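Local structure of probable oxidoreductase protein (Rhizobium etli, 4FB5) at residues 153-158 and 215-220; 177-182 and 283-288; 291-296 and 303-308. The protein probably works as a nucleotide-dependent oxidoreductase of the GFO/IDH/MocA family, joining a Rossmann-fold domain to a C-terminal domain built on a large beta sheet. One frame throughout, in Å; residues are numbered along the deposited sequence.

Contact 1: 153-158 and 215-220; sequences NYIQNP and LSLLWY
I155 and L217 mark where the two backbones come nearest, their CA atoms 6.0 Å apart. One side is a short 3-10 turn, 154-156, held by bonds from Q156 N to N153 O and from N157 N to Y154 O; the other is regular alpha helix near the C-terminal end of 206-221. The two pieces meet through side-chain packing, and I155 carries most of it by sending its two branches to different residues of the helix.

With CG1 beside the backbone N (chi1 -64°), CG2 of I155 is left anti to that N and comes over one face of the Y220 ring. This is a CH-pi contact: CG2 sits 3.8 Å from the ring centroid, 20° off the normal and shifted toward the rim, where CD1 of Y220 is 3.5 Å from it. Y220 reaches the turn because its own CG is anti to the backbone N (chi1 -173°), which stretches the ring out toward I155. The other branch of I155 heads for S216 and L217. Its CG1 is 3.8 Å from S216 OG, a hydroxyl already engaged with the carbonyl of H213, while the modelled place of CD1 against L217 is too tight to be trusted in detail. L217 also touches the turn at Y154, its CD2 4.2 Å from Y154 CB.

The turn belongs to the passage from the last strand of the Rossmann sheet, 148-150, into helix 158-168, which N157 caps through V159 N. From that helix R164 makes a cation-pi contact with the Y220 ring and bonds the Y220 carbonyl. Behind helix 206-221, L215 packs on I373 of helix 367-385 and L218 on M259 of strand 254-261, while I155 and the turn meet its other side.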
loop_
_atom_site.group_PDB
_atom_site.type_symbol
_atom_site.label_atom_id
_atom_site.label_comp_id
_atom_site.label_asym_id
_atom_site.label_seq_id
_atom_site.Cartn_x
_atom_site.Cartn_y
_atom_site.Cartn_z
ATOM N N ASN A 153 -23.835 -10.777 1.471
ATOM C CA ASN A 153 -23.195 -10.727 0.140
ATOM C C ASN A 153 -21.671 -10.798 0.096
ATOM O O ASN A 153 -21.114 -11.272 -0.867
ATOM C CB ASN A 153 -23.654 -9.504 -0.616
ATOM C CG ASN A 153 -23.736 -8.314 0.264
ATOM O OD1 ASN A 153 -24.836 -7.883 0.610
ATOM N ND2 ASN A 153 -22.588 -7.818 0.721
ATOM N N TYR A 154 -20.995 -10.323 1.129
ATOM C CA TYR A 154 -19.539 -10.388 1.153
ATOM C C TYR A 154 -19.006 -11.770 0.752
ATOM O O TYR A 154 -18.070 -11.850 -0.056
ATOM C CB TYR A 154 -19.011 -9.889 2.493
ATOM C CG TYR A 154 -19.367 -8.450 2.621
ATOM C CD1 TYR A 154 -18.866 -7.514 1.716
ATOM C CD2 TYR A 154 -20.218 -8.010 3.587
ATOM C CE1 TYR A 154 -19.187 -6.204 1.799
ATOM C CE2 TYR A 154 -20.568 -6.675 3.669
ATOM C CZ TYR A 154 -20.044 -5.781 2.776
ATOM O OH TYR A 154 -20.380 -4.445 2.853
ATOM N N ILE A 155 -19.642 -12.817 1.298
ATOM C CA ILE A 155 -19.492 -14.251 0.918
ATOM C C ILE A 155 -19.358 -14.531 -0.565
ATOM O O ILE A 155 -18.678 -15.468 -0.939
ATOM C CB ILE A 155 -20.721 -15.083 1.402
ATOM C CG1 ILE A 155 -20.818 -15.105 2.910
ATOM C CG2 ILE A 155 -20.669 -16.486 0.998
ATOM C CD1 ILE A 155 -19.482 -14.950 3.626
ATOM N N GLN A 156 -19.989 -13.738 -1.421
ATOM C CA GLN A 156 -20.034 -14.071 -2.835
ATOM C C GLN A 156 -18.913 -13.503 -3.673
ATOM O O GLN A 156 -18.817 -13.822 -4.864
ATOM C CB GLN A 156 -21.352 -13.602 -3.467
ATOM C CG GLN A 156 -22.610 -14.052 -2.831
ATOM C CD GLN A 156 -22.777 -15.536 -2.802
ATOM O OE1 GLN A 156 -23.459 -16.064 -1.916
ATOM N NE2 GLN A 156 -22.167 -16.238 -3.767
ATOM N N ASN A 157 -18.087 -12.641 -3.096
ATOM C CA ASN A 157 -16.923 -12.087 -3.814
ATOM C C ASN A 157 -16.147 -13.239 -4.388
ATOM O O ASN A 157 -15.909 -14.202 -3.687
ATOM C CB ASN A 157 -16.043 -11.320 -2.831
ATOM C CG ASN A 157 -14.896 -10.538 -3.500
ATOM O OD1 ASN A 157 -14.478 -10.804 -4.630
ATOM N ND2 ASN A 157 -14.356 -9.583 -2.755
ATOM N N PRO A 158 -15.777 -13.160 -5.665
ATOM C CA PRO A 158 -14.893 -14.145 -6.263
ATOM C C PRO A 158 -13.581 -14.344 -5.516
ATOM O O PRO A 158 -13.083 -15.506 -5.429
ATOM C CB PRO A 158 -14.589 -13.557 -7.641
ATOM C CG PRO A 158 -15.802 -12.783 -7.990
ATOM C CD PRO A 158 -16.282 -12.201 -6.678
ATOM N N LEU A 215 -18.942 -12.926 10.736
ATOM C CA LEU A 215 -19.289 -14.311 11.081
ATOM C C LEU A 215 -19.782 -15.047 9.849
ATOM O O LEU A 215 -19.441 -16.225 9.655
ATOM C CB LEU A 215 -20.356 -14.428 12.151
ATOM C CG LEU A 215 -20.230 -13.694 13.458
ATOM C CD1 LEU A 215 -21.451 -14.090 14.226
ATOM C CD2 LEU A 215 -18.954 -14.060 14.218
ATOM N N SER A 216 -20.560 -14.385 9.002
ATOM C CA SER A 216 -20.937 -15.070 7.797
ATOM C C SER A 216 -19.671 -15.474 7.073
ATOM O O SER A 216 -19.612 -16.573 6.509
ATOM C CB SER A 216 -21.881 -14.257 6.918
ATOM O OG SER A 216 -21.230 -13.256 6.166
ATOM N N LEU A 217 -18.620 -14.638 7.132
ATOM C CA LEU A 217 -17.392 -15.059 6.457
ATOM C C LEU A 217 -16.701 -16.245 7.132
ATOM O O LEU A 217 -16.295 -17.191 6.448
ATOM C CB LEU A 217 -16.417 -13.905 6.217
ATOM C CG LEU A 217 -16.869 -12.827 5.221
ATOM C CD1 LEU A 217 -15.939 -11.623 5.370
ATOM C CD2 LEU A 217 -16.933 -13.326 3.758
ATOM N N LEU A 218 -16.586 -16.210 8.463
ATOM C CA LEU A 218 -15.991 -17.320 9.167
ATOM C C LEU A 218 -16.802 -18.603 8.896
ATOM O O LEU A 218 -16.243 -19.726 8.928
ATOM C CB LEU A 218 -15.853 -17.022 10.653
ATOM C CG LEU A 218 -15.007 -15.774 10.961
ATOM C CD1 LEU A 218 -14.745 -15.603 12.397
ATOM C CD2 LEU A 218 -13.682 -15.763 10.238
ATOM N N TRP A 219 -18.092 -18.426 8.578
ATOM C CA TRP A 219 -18.965 -19.546 8.424
ATOM C C TRP A 219 -18.602 -20.190 7.128
ATOM O O TRP A 219 -18.268 -21.368 7.071
ATOM C CB TRP A 219 -20.435 -19.131 8.394
ATOM C CG TRP A 219 -21.269 -20.273 7.974
ATOM C CD1 TRP A 219 -21.588 -21.369 8.735
ATOM C CD2 TRP A 219 -21.827 -20.525 6.659
ATOM N NE1 TRP A 219 -22.333 -22.273 7.993
ATOM C CE2 TRP A 219 -22.511 -21.774 6.727
ATOM C CE3 TRP A 219 -21.875 -19.795 5.461
ATOM C CZ2 TRP A 219 -23.218 -22.311 5.632
ATOM C CZ3 TRP A 219 -22.585 -20.332 4.371
ATOM C CH2 TRP A 219 -23.231 -21.589 4.470
ATOM N N TYR A 220 -18.673 -19.391 6.075
ATOM C CA TYR A 220 -18.321 -19.797 4.706
ATOM C C TYR A 220 -16.983 -20.504 4.610
ATOM O O TYR A 220 -16.857 -21.517 3.928
ATOM C CB TYR A 220 -18.247 -18.563 3.861
ATOM C CG TYR A 220 -18.063 -18.827 2.418
ATOM C CD1 TYR A 220 -19.022 -19.552 1.691
ATOM C CD2 TYR A 220 -16.954 -18.325 1.748
ATOM C CE1 TYR A 220 -18.844 -19.783 0.336
ATOM C CE2 TYR A 220 -16.764 -18.555 0.422
ATOM C CZ TYR A 220 -17.707 -19.274 -0.287
ATOM O OH TYR A 220 -17.503 -19.493 -1.625
#

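Contact 2: 177-182 and 283-288; sequences HVRVEM and ALQIYG
R179 and Q285 face each other at the middle of an antiparallel pair of strands in the large sheet of the C-terminal domain, the two running at 178° to one another. H177, R179 and E181 lie on one face with Y287, Q285 and A283; V178 and V180 lie on the other with I286 and L284.

On the polar face R179 runs out extended, and CE2 of Y287 lies over one face of its guanidinium, 4.1 Å above the plane and toward the rim. The two planes are inclined at 64°, so this is no flat stack. H177 and Y287 stand side by side, pointing the same way, with their CD2 atoms 4.1 Å apart. R179 NE donates to H177 NE2 at 2.9 Å, which helps fix the rotation of both groups, while R179 NH2 and NH1 form salt bridges with D183 and E181 of the third subunit. An alanine here is likely to cost those two acids this arginine partner and H177 NE2 its donor, leaving the imidazole held by its ND1 bond to S266 O, with a gap beside the Y287 ring. E181 of this chain is paired with R281 as well as with the reciprocal R179 of that subunit.

The opposite face is apolar: V178 sends CG1 to L284 CD1 and CG2 to I286 CG2, both at 4.1 Å, and V180 lies alongside L284. Between the two faces the backbones are joined by six bonds in three hydrogen-bonded pairs. In the central one, R179 N meets Q285 O in the carbonyl plane at 2.9 Å, and Q285 N returns to R179 O at the same length, tilted from that carbonyl plane.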
loop_
_atom_site.group_PDB
_atom_site.type_symbol
_atom_site.label_atom_id
_atom_site.label_comp_id
_atom_site.label_asym_id
_atom_site.label_seq_id
_atom_site.Cartn_x
_atom_site.Cartn_y
_atom_site.Cartn_z
ATOM N N HIS A 177 -4.940 -19.607 13.601
ATOM C CA HIS A 177 -5.427 -18.322 14.094
ATOM C C HIS A 177 -6.143 -17.483 13.038
ATOM O O HIS A 177 -5.767 -17.455 11.867
ATOM C CB HIS A 177 -4.243 -17.543 14.588
ATOM C CG HIS A 177 -4.582 -16.231 15.202
ATOM N ND1 HIS A 177 -5.682 -16.045 16.002
ATOM C CD2 HIS A 177 -3.924 -15.047 15.190
ATOM C CE1 HIS A 177 -5.704 -14.797 16.437
ATOM N NE2 HIS A 177 -4.643 -14.172 15.965
ATOM N N VAL A 178 -7.177 -16.780 13.439
ATOM C CA VAL A 178 -7.882 -15.942 12.476
ATOM C C VAL A 178 -8.307 -14.633 13.089
ATOM O O VAL A 178 -8.874 -14.646 14.147
ATOM C CB VAL A 178 -9.125 -16.628 11.920
ATOM C CG1 VAL A 178 -9.913 -15.655 11.051
ATOM C CG2 VAL A 178 -8.736 -17.869 11.157
ATOM N N ARG A 179 -8.038 -13.529 12.388
ATOM C CA ARG A 179 -8.417 -12.160 12.776
ATOM C C ARG A 179 -9.422 -11.585 11.794
ATOM O O ARG A 179 -9.254 -11.770 10.593
ATOM C CB ARG A 179 -7.178 -11.289 12.759
ATOM C CG ARG A 179 -6.361 -11.550 13.957
ATOM C CD ARG A 179 -4.984 -10.991 13.815
ATOM N NE ARG A 179 -4.000 -11.587 14.725
ATOM C CZ ARG A 179 -2.720 -11.216 14.773
ATOM N NH1 ARG A 179 -2.288 -10.263 13.950
ATOM N NH2 ARG A 179 -1.842 -11.798 15.608
ATOM N N VAL A 180 -10.428 -10.843 12.261
ATOM C CA VAL A 180 -11.464 -10.286 11.339
ATOM C C VAL A 180 -12.007 -8.954 11.783
ATOM O O VAL A 180 -12.496 -8.877 12.875
ATOM C CB VAL A 180 -12.653 -11.231 11.223
ATOM C CG1 VAL A 180 -13.645 -10.672 10.294
ATOM C CG2 VAL A 180 -12.184 -12.456 10.623
ATOM N N GLU A 181 -11.944 -7.901 10.977
ATOM C CA GLU A 181 -12.295 -6.564 11.500
ATOM C C GLU A 181 -13.384 -6.043 10.652
ATOM O O GLU A 181 -13.236 -6.049 9.447
ATOM C CB GLU A 181 -11.130 -5.570 11.414
ATOM C CG GLU A 181 -9.939 -5.814 12.401
ATOM C CD GLU A 181 -8.594 -5.105 11.985
ATOM O OE1 GLU A 181 -8.620 -3.910 11.585
ATOM O OE2 GLU A 181 -7.493 -5.722 12.066
HETATM N N MSE A 182 -14.484 -5.589 11.225
HETATM C CA MSE A 182 -15.413 -4.815 10.394
HETATM C C MSE A 182 -15.654 -3.414 10.907
HETATM O O MSE A 182 -16.283 -3.247 11.961
HETATM C CB MSE A 182 -16.748 -5.511 10.099
HETATM C CG MSE A 182 -17.651 -4.620 9.243
HETATM SE SE MSE A 182 -19.120 -5.578 8.428
HETATM C CE MSE A 182 -19.941 -4.275 7.191
ATOM N N ALA A 283 -11.529 -6.574 7.318
ATOM C CA ALA A 283 -10.146 -7.005 7.162
ATOM C C ALA A 283 -10.022 -8.368 7.751
ATOM O O ALA A 283 -10.361 -8.620 8.915
ATOM C CB ALA A 283 -9.179 -6.058 7.830
ATOM N N LEU A 284 -9.530 -9.268 6.946
ATOM C CA LEU A 284 -9.467 -10.637 7.366
ATOM C C LEU A 284 -8.048 -11.135 7.247
ATOM O O LEU A 284 -7.432 -10.961 6.205
ATOM C CB LEU A 284 -10.424 -11.405 6.496
ATOM C CG LEU A 284 -10.386 -12.906 6.491
ATOM C CD1 LEU A 284 -10.811 -13.364 7.828
ATOM C CD2 LEU A 284 -11.382 -13.347 5.420
ATOM N N GLN A 285 -7.508 -11.671 8.335
ATOM C CA GLN A 285 -6.180 -12.281 8.306
ATOM C C GLN A 285 -6.283 -13.725 8.764
ATOM O O GLN A 285 -6.877 -14.011 9.801
ATOM C CB GLN A 285 -5.170 -11.540 9.185
ATOM C CG GLN A 285 -5.128 -10.023 8.999
ATOM C CD GLN A 285 -4.446 -9.325 10.199
ATOM O OE1 GLN A 285 -5.112 -8.662 11.034
ATOM N NE2 GLN A 285 -3.109 -9.499 10.306
ATOM N N ILE A 286 -5.731 -14.641 7.978
ATOM C CA ILE A 286 -5.808 -16.074 8.280
ATOM C C ILE A 286 -4.433 -16.700 8.431
ATOM O O ILE A 286 -3.619 -16.565 7.567
ATOM C CB ILE A 286 -6.491 -16.814 7.178
ATOM C CG1 ILE A 286 -7.809 -16.137 6.814
ATOM C CG2 ILE A 286 -6.683 -18.252 7.595
ATOM C CD1 ILE A 286 -8.363 -16.636 5.469
ATOM N N TYR A 287 -4.161 -17.405 9.510
ATOM C CA TYR A 287 -2.797 -17.909 9.700
ATOM C C TYR A 287 -2.778 -19.425 9.876
ATOM O O TYR A 287 -3.458 -19.961 10.781
ATOM C CB TYR A 287 -2.088 -17.220 10.854
ATOM C CG TYR A 287 -1.871 -15.738 10.671
ATOM C CD1 TYR A 287 -0.831 -15.251 9.911
ATOM C CD2 TYR A 287 -2.681 -14.823 11.296
ATOM C CE1 TYR A 287 -0.640 -13.866 9.752
ATOM C CE2 TYR A 287 -2.505 -13.456 11.136
ATOM C CZ TYR A 287 -1.487 -12.983 10.369
ATOM O OH TYR A 287 -1.305 -11.610 10.224
ATOM N N GLY A 288 -2.011 -20.097 9.014
ATOM C CA GLY A 288 -1.851 -21.529 9.042
ATOM C C GLY A 288 -0.423 -22.001 9.228
ATOM O O GLY A 288 0.502 -21.235 9.313
#

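Contact 3: 291-296 and 303-308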
loop_
_atom_site.group_PDB
_atom_site.type_symbol
_atom_site.label_atom_id
_atom_site.label_comp_id
_atom_site.label_asym_id
_atom_site.label_seq_id
_atom_site.Cartn_x
_atom_site.Cartn_y
_atom_site.Cartn_z
ATOM N N GLY A 291 1.394 -21.163 5.750
ATOM C CA GLY A 291 1.270 -19.871 5.163
ATOM C C GLY A 291 0.136 -19.025 5.663
ATOM O O GLY A 291 -0.470 -19.336 6.674
ATOM N N SER A 292 -0.132 -17.924 4.955
ATOM C CA SER A 292 -1.095 -16.916 5.433
ATOM C C SER A 292 -1.890 -16.251 4.319
ATOM O O SER A 292 -1.453 -16.184 3.162
ATOM C CB SER A 292 -0.342 -15.833 6.209
ATOM O OG SER A 292 0.610 -16.399 7.081
ATOM N N ILE A 293 -3.044 -15.724 4.685
ATOM C CA ILE A 293 -3.844 -14.903 3.767
ATOM C C ILE A 293 -4.325 -13.589 4.412
ATOM O O ILE A 293 -4.785 -13.596 5.563
ATOM C CB ILE A 293 -5.024 -15.711 3.275
ATOM C CG1 ILE A 293 -4.540 -16.715 2.247
ATOM C CG2 ILE A 293 -6.075 -14.818 2.690
ATOM C CD1 ILE A 293 -5.281 -18.060 2.238
ATOM N N LEU A 294 -4.216 -12.497 3.657
ATOM C CA LEU A 294 -4.743 -11.186 4.003
ATOM C C LEU A 294 -5.756 -10.748 2.963
ATOM O O LEU A 294 -5.545 -10.971 1.756
ATOM C CB LEU A 294 -3.624 -10.163 4.065
ATOM C CG LEU A 294 -2.393 -10.592 4.885
ATOM C CD1 LEU A 294 -1.333 -9.517 4.912
ATOM C CD2 LEU A 294 -2.690 -11.118 6.360
ATOM N N TYR A 295 -6.869 -10.140 3.427
ATOM C CA TYR A 295 -7.888 -9.605 2.558
ATOM C C TYR A 295 -8.477 -8.369 3.192
ATOM O O TYR A 295 -8.549 -8.302 4.378
ATOM C CB TYR A 295 -8.974 -10.643 2.322
ATOM C CG TYR A 295 -10.187 -10.064 1.658
ATOM C CD1 TYR A 295 -10.217 -9.813 0.291
ATOM C CD2 TYR A 295 -11.259 -9.665 2.415
ATOM C CE1 TYR A 295 -11.347 -9.205 -0.314
ATOM C CE2 TYR A 295 -12.341 -9.033 1.840
ATOM C CZ TYR A 295 -12.384 -8.843 0.503
ATOM O OH TYR A 295 -13.508 -8.355 0.029
ATOM N N ASP A 296 -8.898 -7.403 2.389
ATOM C CA ASP A 296 -9.452 -6.155 2.865
ATOM C C ASP A 296 -10.505 -5.646 1.866
ATOM O O ASP A 296 -10.119 -5.177 0.779
ATOM C CB ASP A 296 -8.373 -5.095 2.973
ATOM C CG ASP A 296 -8.827 -3.869 3.821
ATOM O OD1 ASP A 296 -8.031 -3.443 4.706
ATOM O OD2 ASP A 296 -9.964 -3.329 3.612
ATOM N N PHE A 303 -6.224 -9.934 -2.887
ATOM C CA PHE A 303 -5.848 -10.479 -1.610
ATOM C C PHE A 303 -4.407 -10.835 -1.664
ATOM O O PHE A 303 -3.815 -10.831 -2.700
ATOM C CB PHE A 303 -6.692 -11.653 -1.208
ATOM C CG PHE A 303 -6.433 -12.860 -2.000
ATOM C CD1 PHE A 303 -5.720 -13.938 -1.431
ATOM C CD2 PHE A 303 -6.915 -12.954 -3.304
ATOM C CE1 PHE A 303 -5.458 -15.081 -2.168
ATOM C CE2 PHE A 303 -6.674 -14.087 -4.049
ATOM C CZ PHE A 303 -5.943 -15.168 -3.478
ATOM N N GLU A 304 -3.848 -11.091 -0.504
ATOM C CA GLU A 304 -2.438 -11.302 -0.369
ATOM C C GLU A 304 -2.249 -12.678 0.226
ATOM O O GLU A 304 -2.897 -12.991 1.216
ATOM C CB GLU A 304 -1.826 -10.257 0.565
ATOM C CG GLU A 304 -1.889 -8.854 0.099
ATOM C CD GLU A 304 -1.043 -7.937 0.982
ATOM O OE1 GLU A 304 0.200 -8.075 1.000
ATOM O OE2 GLU A 304 -1.617 -7.058 1.676
ATOM N N LEU A 305 -1.374 -13.478 -0.377
ATOM C CA LEU A 305 -1.153 -14.874 0.003
ATOM C C LEU A 305 0.312 -15.169 0.239
ATOM O O LEU A 305 1.136 -14.909 -0.628
ATOM C CB LEU A 305 -1.666 -15.807 -1.112
ATOM C CG LEU A 305 -1.203 -17.271 -1.037
ATOM C CD1 LEU A 305 -1.963 -17.976 0.004
ATOM C CD2 LEU A 305 -1.388 -18.008 -2.338
ATOM N N TYR A 306 0.636 -15.705 1.411
ATOM C CA TYR A 306 2.034 -16.033 1.754
ATOM C C TYR A 306 2.253 -17.518 1.872
ATOM O O TYR A 306 1.560 -18.172 2.664
ATOM C CB TYR A 306 2.439 -15.447 3.092
ATOM C CG TYR A 306 3.877 -15.727 3.436
ATOM C CD1 TYR A 306 4.838 -14.735 3.293
ATOM C CD2 TYR A 306 4.296 -17.010 3.852
ATOM C CE1 TYR A 306 6.163 -14.956 3.606
ATOM C CE2 TYR A 306 5.607 -17.267 4.181
ATOM C CZ TYR A 306 6.545 -16.231 4.060
ATOM O OH TYR A 306 7.846 -16.452 4.376
ATOM N N GLN A 307 3.244 -18.033 1.140
ATOM C CA GLN A 307 3.531 -19.445 1.159
ATOM C C GLN A 307 4.894 -19.788 1.638
ATOM O O GLN A 307 5.837 -19.469 0.996
ATOM C CB GLN A 307 3.394 -19.980 -0.205
ATOM C CG GLN A 307 1.991 -20.295 -0.500
ATOM C CD GLN A 307 1.842 -20.791 -1.912
ATOM O OE1 GLN A 307 1.754 -20.002 -2.841
ATOM N NE2 GLN A 307 1.826 -22.104 -2.082
ATOM N N ALA A 308 4.991 -20.492 2.757
ATOM C CA ALA A 308 6.251 -20.958 3.281
ATOM C C ALA A 308 6.747 -22.066 2.360
ATOM O O ALA A 308 6.649 -23.246 2.685
ATOM C CB ALA A 308 6.036 -21.488 4.693
#
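I293 and L305 sit across from each other in the middle of a beta hairpin, strands 291-296 and 302-307, where they form a non-hydrogen-bonded pair. The I293 side chain can be followed outward. CB lies 4.0 Å from E304 O, the carbonyl that also accepts from L294 N. CG1 is then turned beside the backbone N (chi1 -75°) and meets CD1 of L305 at 3.6 Å, and the terminal CD1 keeps to the same methyl at 4.0 Å. The other branch, CG2, lies 4.0 Å from E304 O, with CD1 of the F303 ring a little further off at 4.2 Å. I172 closes over both I293 and L305.

F303 itself lies beside the end of the opposite strand, its CB at the edge of the Y295 ring and 4.2 Å from CD1 of Y295. On the other face of the hairpin, L294 and E304 are neighbours through their CB atoms, 3.9 Å apart. The E304 chain runs on extended, and its OE2 comes near CD1 of L294. S292 and Y306 meet likewise at CB. S292 OG bonds W276 O of the third subunit, whereas Y306 OH is shared between Q315 of its own chain and K279 of the third subunit. At the open end of the hairpin, away from the connecting turn, G291 has phi 160° and psi -168°, angles that only a residue without a side chain takes readily.

Four backbone bonds join S292 with Y306 and L294 with E304. The polar grip between the strands is thus main-chain, while I293 and L305 pack on each other and on I172, and the other face is a mixed one whose two hydroxyls also reach the third subunit.

Depth separates the three: the centre of contact 1 lies about 7 Å from the centre of the chain, that of contact 2 about 17 Å and that of contact 3 about 23 Å, though all three are largely buried. Contacts 2 and 3 belong to one sheet, since strands 281-288 and 291-296 are neighbours, with I286 N probably bonded to I293 O. Contact 1 is side-chain packing of a helix on a turn, whereas the other two are backbone ladders. L218 of 215-220 packs on V178 and V180, placing the helix on the apolar face of contact 2. Both sheet contacts meet the third subunit, contact 2 through the charges of R179 and E181, contact 3 through hydroxyls.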